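PDB 1G0D: protein-glutamine gamma-glutamyltransferase 2 from Pagrus major, which probably catalyses the calcium-dependent joining of peptide-bound glutamine to lysine side chains and other primary amines, cross-linking or aminating proteins. Local coordinates for residues 84-87 with 92-95; 80-85 with 130-135. All blocks are in the same frame, centred on the assembly; numbering follows the deposited sequence.

Contact 1: residues 84-87 with 92-95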
ATOM      1  N   PHE A  84      23.989 -30.485  -0.278  1.00 25.91           N
ATOM      2  CA  PHE A  84      23.208 -31.301  -1.190  1.00 23.01           C
ATOM      3  C   PHE A  84      23.321 -32.782  -0.963  1.00 23.22           C
ATOM      4  O   PHE A  84      24.244 -33.276  -0.354  1.00 26.57           O
ATOM      5  CB  PHE A  84      23.577 -30.973  -2.654  1.00 22.15           C
ATOM      6  CG  PHE A  84      24.887 -31.583  -3.135  1.00 18.64           C
ATOM      7  CD1 PHE A  84      24.880 -32.690  -3.976  1.00 16.06           C
ATOM      8  CD2 PHE A  84      26.117 -31.011  -2.790  1.00 18.68           C
ATOM      9  CE1 PHE A  84      26.066 -33.217  -4.463  1.00 15.75           C
ATOM     10  CE2 PHE A  84      27.311 -31.529  -3.272  1.00 13.85           C
ATOM     11  CZ  PHE A  84      27.282 -32.637  -4.114  1.00 16.44           C
ATOM     12  N   ASN A  85      22.349 -33.503  -1.459  1.00 25.25           N
ATOM     13  CA  ASN A  85      22.383 -34.936  -1.325  1.00 26.70           C
ATOM     14  C   ASN A  85      22.318 -35.405  -2.766  1.00 24.64           C
ATOM     15  O   ASN A  85      21.565 -34.882  -3.573  1.00 24.86           O
ATOM     16  CB  ASN A  85      21.184 -35.388  -0.501  1.00 35.95           C
ATOM     17  CG  ASN A  85      20.705 -36.760  -0.867  1.00 43.33           C
ATOM     18  OD1 ASN A  85      19.834 -36.925  -1.741  1.00 46.88           O
ATOM     19  ND2 ASN A  85      21.260 -37.772  -0.192  1.00 49.17           N
ATOM     20  N   GLN A  86      23.135 -36.379  -3.101  1.00 22.88           N
ATOM     21  CA  GLN A  86      23.162 -36.862  -4.454  1.00 21.86           C
ATOM     22  C   GLN A  86      22.756 -38.323  -4.512  1.00 21.76           C
ATOM     23  O   GLN A  86      23.148 -39.092  -3.645  1.00 23.53           O
ATOM     24  CB  GLN A  86      24.579 -36.685  -4.967  1.00 23.63           C
ATOM     25  CG  GLN A  86      24.984 -37.581  -6.107  1.00 25.52           C
ATOM     26  CD  GLN A  86      26.481 -37.558  -6.337  1.00 26.21           C
ATOM     27  OE1 GLN A  86      26.968 -38.130  -7.303  1.00 31.80           O
ATOM     28  NE2 GLN A  86      27.219 -36.903  -5.444  1.00 26.41           N
ATOM     29  N   GLN A  87      21.938 -38.709  -5.482  1.00 22.63           N
ATOM     30  CA  GLN A  87      21.598 -40.119  -5.631  1.00 23.52           C
ATOM     31  C   GLN A  87      21.306 -40.490  -7.059  1.00 23.56           C
ATOM     32  O   GLN A  87      20.764 -39.705  -7.824  1.00 23.71           O
ATOM     33  CB  GLN A  87      20.451 -40.558  -4.739  1.00 25.72           C
ATOM     34  CG  GLN A  87      19.133 -39.923  -4.924  1.00 35.99           C
ATOM     35  CD  GLN A  87      18.231 -40.240  -3.728  1.00 47.80           C
ATOM     36  OE1 GLN A  87      17.657 -41.336  -3.651  1.00 56.26           O
ATOM     37  NE2 GLN A  87      18.120 -39.292  -2.778  1.00 48.84           N
ATOM     38  N   GLU A  92      20.465 -40.814 -14.947  1.00 35.26           N
ATOM     39  CA  GLU A  92      20.615 -39.455 -14.436  1.00 28.84           C
ATOM     40  C   GLU A  92      20.931 -39.399 -12.922  1.00 27.65           C
ATOM     41  O   GLU A  92      20.706 -40.353 -12.186  1.00 30.39           O
ATOM     42  CB  GLU A  92      19.372 -38.640 -14.763  1.00 25.82           C
ATOM     43  CG  GLU A  92      18.055 -39.267 -14.440  1.00 26.52           C
ATOM     44  CD  GLU A  92      16.951 -38.772 -15.373  1.00 27.24           C
ATOM     45  OE1 GLU A  92      16.276 -37.765 -15.074  1.00 25.13           O
ATOM     46  OE2 GLU A  92      16.755 -39.399 -16.427  1.00 39.53           O
ATOM     47  N   ILE A  93      21.510 -38.299 -12.463  1.00 25.89           N
ATOM     48  CA  ILE A  93      21.827 -38.160 -11.043  1.00 22.36           C
ATOM     49  C   ILE A  93      20.862 -37.116 -10.425  1.00 22.73           C
ATOM     50  O   ILE A  93      20.774 -35.989 -10.894  1.00 21.11           O
ATOM     51  CB  ILE A  93      23.285 -37.693 -10.843  1.00 13.73           C
ATOM     52  CG1 ILE A  93      24.234 -38.700 -11.440  1.00 13.95           C
ATOM     53  CG2 ILE A  93      23.621 -37.600  -9.381  1.00 16.14           C
ATOM     54  CD1 ILE A  93      25.696 -38.294 -11.325  1.00  9.96           C
ATOM     55  N   LEU A  94      20.136 -37.529  -9.388  1.00 23.83           N
ATOM     56  CA  LEU A  94      19.173 -36.682  -8.672  1.00 23.74           C
ATOM     57  C   LEU A  94      19.950 -35.906  -7.619  1.00 24.81           C
ATOM     58  O   LEU A  94      20.541 -36.492  -6.707  1.00 24.64           O
ATOM     59  CB  LEU A  94      18.114 -37.542  -7.988  1.00 25.21           C
ATOM     60  CG  LEU A  94      16.637 -37.101  -7.852  1.00 27.26           C
ATOM     61  CD1 LEU A  94      16.387 -37.210  -6.383  1.00 20.12           C
ATOM     62  CD2 LEU A  94      16.261 -35.685  -8.357  1.00 14.29           C
ATOM     63  N   LEU A  95      19.926 -34.584  -7.735  1.00 21.35           N
ATOM     64  CA  LEU A  95      20.656 -33.734  -6.828  1.00 18.85           C
ATOM     65  C   LEU A  95      19.649 -32.919  -6.049  1.00 19.37           C
ATOM     66  O   LEU A  95      18.963 -32.095  -6.620  1.00 19.80           O
ATOM     67  CB  LEU A  95      21.538 -32.801  -7.640  1.00 20.37           C
ATOM     68  CG  LEU A  95      23.052 -32.924  -7.890  1.00 25.20           C
ATOM     69  CD1 LEU A  95      23.695 -34.253  -7.438  1.00 24.82           C
ATOM     70  CD2 LEU A  95      23.226 -32.715  -9.362  1.00 20.06           C
TER
HETATM   71  O   HOH W   1      19.003 -36.458  -4.271  1.00 15.93           O

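Contact 2: residues 80-85 with 130-135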
ATOM      1  N   ASP A  80      22.707 -23.394   8.850  1.00 65.26           N
ATOM      2  CA  ASP A  80      22.699 -22.190   8.072  1.00 60.75           C
ATOM      3  C   ASP A  80      23.682 -22.403   6.906  1.00 52.63           C
ATOM      4  O   ASP A  80      24.088 -21.463   6.217  1.00 52.74           O
ATOM      5  CB  ASP A  80      23.045 -20.988   8.956  1.00 68.69           C
ATOM      6  CG  ASP A  80      24.542 -20.816   9.160  1.00 77.05           C
ATOM      7  OD1 ASP A  80      25.226 -21.801   9.530  1.00 79.78           O
ATOM      8  OD2 ASP A  80      25.022 -19.675   8.952  1.00 83.33           O
ATOM      9  N   LYS A  81      24.034 -23.665   6.678  1.00 42.50           N
ATOM     10  CA  LYS A  81      24.942 -24.020   5.604  1.00 35.08           C
ATOM     11  C   LYS A  81      24.196 -24.654   4.450  1.00 30.18           C
ATOM     12  O   LYS A  81      23.314 -25.471   4.667  1.00 31.36           O
ATOM     13  CB  LYS A  81      25.977 -25.025   6.095  1.00 35.84           C
ATOM     14  CG  LYS A  81      27.266 -24.429   6.664  1.00 42.65           C
ATOM     15  CD  LYS A  81      27.776 -23.217   5.877  1.00 51.47           C
ATOM     16  CE  LYS A  81      28.277 -22.051   6.781  1.00 55.04           C
ATOM     17  NZ  LYS A  81      27.253 -20.978   7.057  1.00 56.03           N
ATOM     18  N   TRP A  82      24.552 -24.286   3.225  1.00 26.67           N
ATOM     19  CA  TRP A  82      23.942 -24.877   2.026  1.00 22.14           C
ATOM     20  C   TRP A  82      24.544 -26.291   1.889  1.00 21.33           C
ATOM     21  O   TRP A  82      25.706 -26.501   2.213  1.00 20.82           O
ATOM     22  CB  TRP A  82      24.342 -24.088   0.772  1.00 19.78           C
ATOM     23  CG  TRP A  82      23.458 -22.967   0.318  1.00 17.56           C
ATOM     24  CD1 TRP A  82      23.551 -21.647   0.687  1.00 20.95           C
ATOM     25  CD2 TRP A  82      22.445 -23.021  -0.696  1.00 18.40           C
ATOM     26  NE1 TRP A  82      22.665 -20.880  -0.037  1.00 14.31           N
ATOM     27  CE2 TRP A  82      21.975 -21.691  -0.894  1.00 13.32           C
ATOM     28  CE3 TRP A  82      21.887 -24.061  -1.461  1.00 18.06           C
ATOM     29  CZ2 TRP A  82      20.982 -21.378  -1.817  1.00  8.43           C
ATOM     30  CZ3 TRP A  82      20.895 -23.746  -2.384  1.00 15.11           C
ATOM     31  CH2 TRP A  82      20.453 -22.405  -2.553  1.00 11.70           C
ATOM     32  N   TRP A  83      23.778 -27.268   1.415  1.00 21.20           N
ATOM     33  CA  TRP A  83      24.339 -28.612   1.218  1.00 23.69           C
ATOM     34  C   TRP A  83      23.442 -29.421   0.304  1.00 26.60           C
ATOM     35  O   TRP A  83      22.273 -29.079   0.109  1.00 30.00           O
ATOM     36  CB  TRP A  83      24.535 -29.351   2.545  1.00 22.26           C
ATOM     37  CG  TRP A  83      23.276 -29.668   3.271  1.00 19.28           C
ATOM     38  CD1 TRP A  83      22.611 -28.866   4.167  1.00 15.48           C
ATOM     39  CD2 TRP A  83      22.547 -30.895   3.212  1.00 17.81           C
ATOM     40  NE1 TRP A  83      21.516 -29.529   4.672  1.00 14.04           N
ATOM     41  CE2 TRP A  83      21.449 -30.781   4.104  1.00 15.20           C
ATOM     42  CE3 TRP A  83      22.712 -32.092   2.498  1.00 16.11           C
ATOM     43  CZ2 TRP A  83      20.525 -31.808   4.300  1.00 12.61           C
ATOM     44  CZ3 TRP A  83      21.793 -33.116   2.703  1.00 19.60           C
ATOM     45  CH2 TRP A  83      20.708 -32.963   3.603  1.00 15.92           C
ATOM     46  N   PHE A  84      23.989 -30.485  -0.278  1.00 25.91           N
ATOM     47  CA  PHE A  84      23.208 -31.301  -1.190  1.00 23.01           C
ATOM     48  C   PHE A  84      23.321 -32.782  -0.963  1.00 23.22           C
ATOM     49  O   PHE A  84      24.244 -33.276  -0.354  1.00 26.57           O
ATOM     50  CB  PHE A  84      23.577 -30.973  -2.654  1.00 22.15           C
ATOM     51  CG  PHE A  84      24.887 -31.583  -3.135  1.00 18.64           C
ATOM     52  CD1 PHE A  84      24.880 -32.690  -3.976  1.00 16.06           C
ATOM     53  CD2 PHE A  84      26.117 -31.011  -2.790  1.00 18.68           C
ATOM     54  CE1 PHE A  84      26.066 -33.217  -4.463  1.00 15.75           C
ATOM     55  CE2 PHE A  84      27.311 -31.529  -3.272  1.00 13.85           C
ATOM     56  CZ  PHE A  84      27.282 -32.637  -4.114  1.00 16.44           C
ATOM     57  N   ASN A  85      22.349 -33.503  -1.459  1.00 25.25           N
ATOM     58  CA  ASN A  85      22.383 -34.936  -1.325  1.00 26.70           C
ATOM     59  C   ASN A  85      22.318 -35.405  -2.766  1.00 24.64           C
ATOM     60  O   ASN A  85      21.565 -34.882  -3.573  1.00 24.86           O
ATOM     61  CB  ASN A  85      21.184 -35.388  -0.501  1.00 35.95           C
ATOM     62  CG  ASN A  85      20.705 -36.760  -0.867  1.00 43.33           C
ATOM     63  OD1 ASN A  85      19.834 -36.925  -1.741  1.00 46.88           O
ATOM     64  ND2 ASN A  85      21.260 -37.772  -0.192  1.00 49.17           N
ATOM     65  N   PHE A 130      18.631 -19.821 -11.045  1.00 21.60           N
ATOM     66  CA  PHE A 130      17.356 -19.912 -10.363  1.00 19.72           C
ATOM     67  C   PHE A 130      17.223 -18.697  -9.431  1.00 20.81           C
ATOM     68  O   PHE A 130      18.213 -17.995  -9.162  1.00 22.76           O
ATOM     69  CB  PHE A 130      17.239 -21.265  -9.603  1.00 11.71           C
ATOM     70  CG  PHE A 130      18.246 -21.454  -8.479  1.00 12.40           C
ATOM     71  CD1 PHE A 130      18.013 -20.913  -7.200  1.00  9.36           C
ATOM     72  CD2 PHE A 130      19.431 -22.148  -8.699  1.00  9.15           C
ATOM     73  CE1 PHE A 130      18.938 -21.053  -6.180  1.00  3.32           C
ATOM     74  CE2 PHE A 130      20.357 -22.287  -7.677  1.00  7.86           C
ATOM     75  CZ  PHE A 130      20.110 -21.737  -6.418  1.00  7.83           C
ATOM     76  N   HIS A 131      16.008 -18.427  -8.973  1.00 18.66           N
ATOM     77  CA  HIS A 131      15.771 -17.310  -8.083  1.00 17.17           C
ATOM     78  C   HIS A 131      15.365 -17.798  -6.713  1.00 17.03           C
ATOM     79  O   HIS A 131      14.706 -18.815  -6.581  1.00 17.94           O
ATOM     80  CB  HIS A 131      14.674 -16.444  -8.639  1.00 19.36           C
ATOM     81  CG  HIS A 131      15.104 -15.591  -9.783  1.00 20.06           C
ATOM     82  ND1 HIS A 131      14.983 -15.994 -11.094  1.00 21.95           N
ATOM     83  CD2 HIS A 131      15.608 -14.338  -9.819  1.00 17.51           C
ATOM     84  CE1 HIS A 131      15.391 -15.023 -11.889  1.00 19.24           C
ATOM     85  NE2 HIS A 131      15.776 -14.007 -11.139  1.00 19.26           N
ATOM     86  N   MET A 132      15.752 -17.063  -5.691  1.00 15.80           N
ATOM     87  CA  MET A 132      15.431 -17.447  -4.331  1.00 17.13           C
ATOM     88  C   MET A 132      14.660 -16.335  -3.614  1.00 17.80           C
ATOM     89  O   MET A 132      15.107 -15.188  -3.576  1.00 21.62           O
ATOM     90  CB  MET A 132      16.719 -17.751  -3.581  1.00 16.73           C
ATOM     91  CG  MET A 132      16.503 -18.061  -2.124  1.00 16.74           C
ATOM     92  SD  MET A 132      16.205 -19.819  -1.854  1.00 19.60           S
ATOM     93  CE  MET A 132      17.822 -20.501  -2.173  1.00 11.21           C
ATOM     94  N   LEU A 133      13.511 -16.692  -3.048  1.00 16.43           N
ATOM     95  CA  LEU A 133      12.626 -15.774  -2.322  1.00 14.05           C
ATOM     96  C   LEU A 133      12.556 -16.109  -0.807  1.00 14.77           C
ATOM     97  O   LEU A 133      13.111 -17.096  -0.348  1.00 13.73           O
ATOM     98  CB  LEU A 133      11.207 -15.868  -2.902  1.00 13.19           C
ATOM     99  CG  LEU A 133      10.832 -15.415  -4.318  1.00 16.07           C
ATOM    100  CD1 LEU A 133      11.998 -14.849  -5.084  1.00  8.42           C
ATOM    101  CD2 LEU A 133      10.254 -16.570  -5.002  1.00 13.29           C
ATOM    102  N   PHE A 134      11.853 -15.277  -0.045  1.00 14.62           N
ATOM    103  CA  PHE A 134      11.689 -15.477   1.388  1.00 10.35           C
ATOM    104  C   PHE A 134      10.695 -16.643   1.547  1.00 12.87           C
ATOM    105  O   PHE A 134       9.863 -16.872   0.678  1.00 14.10           O
ATOM    106  CB  PHE A 134      11.124 -14.189   2.018  1.00  6.93           C
ATOM    107  CG  PHE A 134      12.162 -13.124   2.255  1.00  5.22           C
ATOM    108  CD1 PHE A 134      12.231 -11.996   1.437  1.00  9.42           C
ATOM    109  CD2 PHE A 134      13.110 -13.268   3.257  1.00  4.57           C
ATOM    110  CE1 PHE A 134      13.240 -11.039   1.614  1.00  5.82           C
ATOM    111  CE2 PHE A 134      14.126 -12.314   3.443  1.00  6.50           C
ATOM    112  CZ  PHE A 134      14.192 -11.209   2.625  1.00  2.90           C
ATOM    113  N   ASN A 135      10.762 -17.366   2.662  1.00 13.75           N
ATOM    114  CA  ASN A 135       9.890 -18.516   2.893  1.00  8.22           C
ATOM    115  C   ASN A 135       9.131 -18.440   4.203  1.00 12.54           C
ATOM    116  O   ASN A 135       9.589 -18.979   5.209  1.00 14.05           O
ATOM    117  CB  ASN A 135      10.731 -19.780   2.926  1.00  4.80           C
ATOM    118  CG  ASN A 135       9.945 -20.988   2.556  1.00 10.53           C
ATOM    119  OD1 ASN A 135       8.720 -20.936   2.501  1.00 16.33           O
ATOM    120  ND2 ASN A 135      10.626 -22.094   2.289  1.00  8.56           N
TER

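Contact 1: residues 84-87 with 92-95
Gln86 and Leu95 face each other as a non-hydrogen-bonded pair in an antiparallel beta hairpin, and their side chains lie alongside one another, pointing the same way off the sheet. The methylene CB of Gln86 rests 3.6 Å from Leu95 CD1. That methyl also meets the ring of Phe84, obliquely, with Phe84 CE1 3.9 Å from Leu95 CD1. The amide chain of Gln86 is extended, its CG opposite the backbone N (chi1 157°), which carries it across the branch of Ile93 and sets Gln86 CG 3.5 Å from Ile93 CG2. This is the inner face of the sheet: Phe84, Gln86, Ile93 and Leu95 all touch Leu56 or Leu58 of strand 55-62, in the opposing sheet of the N-terminal beta sandwich.

The other face is carried by Gln87 and Leu94, the hydrogen-bonded pair. Gln87 N donates to Leu94 O at 2.9 Å, and Leu94 N returns the bond to Gln87 O at 2.8 Å. Their side chains run side by side, pointing the same way, Gln87 CG 4.0 Å from Leu94 CB. With CG held between the backbone N and the carbonyl carbon (chi1 62°), the Gln87 amide turns back along its own strand. Its NE2 reaches a lone pair of Asn85 OD1 at 3.1 Å, in the carbonyl plane. A water bonded to Asn85 OD1, at 2.7 Å, lies in hydrogen-bonding position to Leu94 O as well, and so probably bridges the strands.

The chemistry divides by face. Carbon contacts, including the aliphatic part of a glutamine, seat the hairpin on the sandwich core. On the outer face the Gln87 and Asn85 amides pair within their own strand, and the polar links across come from the backbone bonds, Leu94 O accepting the Gln87 N-H and probably the water.

Contact 2: residues 80-85 with 130-135
Trp82 meets Phe130 and Met132 across the interior of the N-terminal beta sandwich, an example of how side chains reaching from two facing sheets meet midway. Trp82 stands just ahead of strand 83-88 in one sheet, while residues 130-133 end strand 121-133 in the other; the CA atoms of Trp82 and Met132 are 13.0 Å apart.

Phe130 comes first and points inward. Its ring approaches the indole from the opposite direction and obliquely, Phe130 CZ lying 3.9 Å from Trp82 CH2. The phenyl ring also meets Phe40 and, with planes nearly parallel, Tyr108, so the aromatic cluster draws in two further strands, 40-46 and 106-115. Its neighbour His131 projects the other way, stacking on His107.

At Met132 the chain again turns a side chain toward Trp82. CG sits opposite the backbone N (chi1 176°), and bends at the next two torsions deliver the methyl, rather than the sulfur, to the far end of the six-membered ring.

Beyond Leu133 the strand gives way to loop, where Asn135 N is hydrogen-bonded to Asp141 OD2. The contact itself ends at Met132, whose CE lies 3.3 Å from both Trp82 CH2 and Trp82 CZ2, a tight, oblique apolar contact at the CZ2-CH2 bond of the indole.

Followed from the N terminus, the chain enters both contacts in one run, 80-87, with Phe84 and Asn85 common to the two segment sets. Contact 1 closes first, with only four residues, 88-91, between its segments, and pairs the edge strand 83-88 with its neighbour 92-98 inside one sheet. Contact 2 closes much later: 44 residues intervene before 130-135, and most of the hairpin lies within that larger loop, so the short closure is largely nested in the long one. With centres about 15 Å apart, one contact builds a sheet laterally and the other joins that sheet's side of the sandwich to the opposing sheet, near the exit of the N-terminal domain.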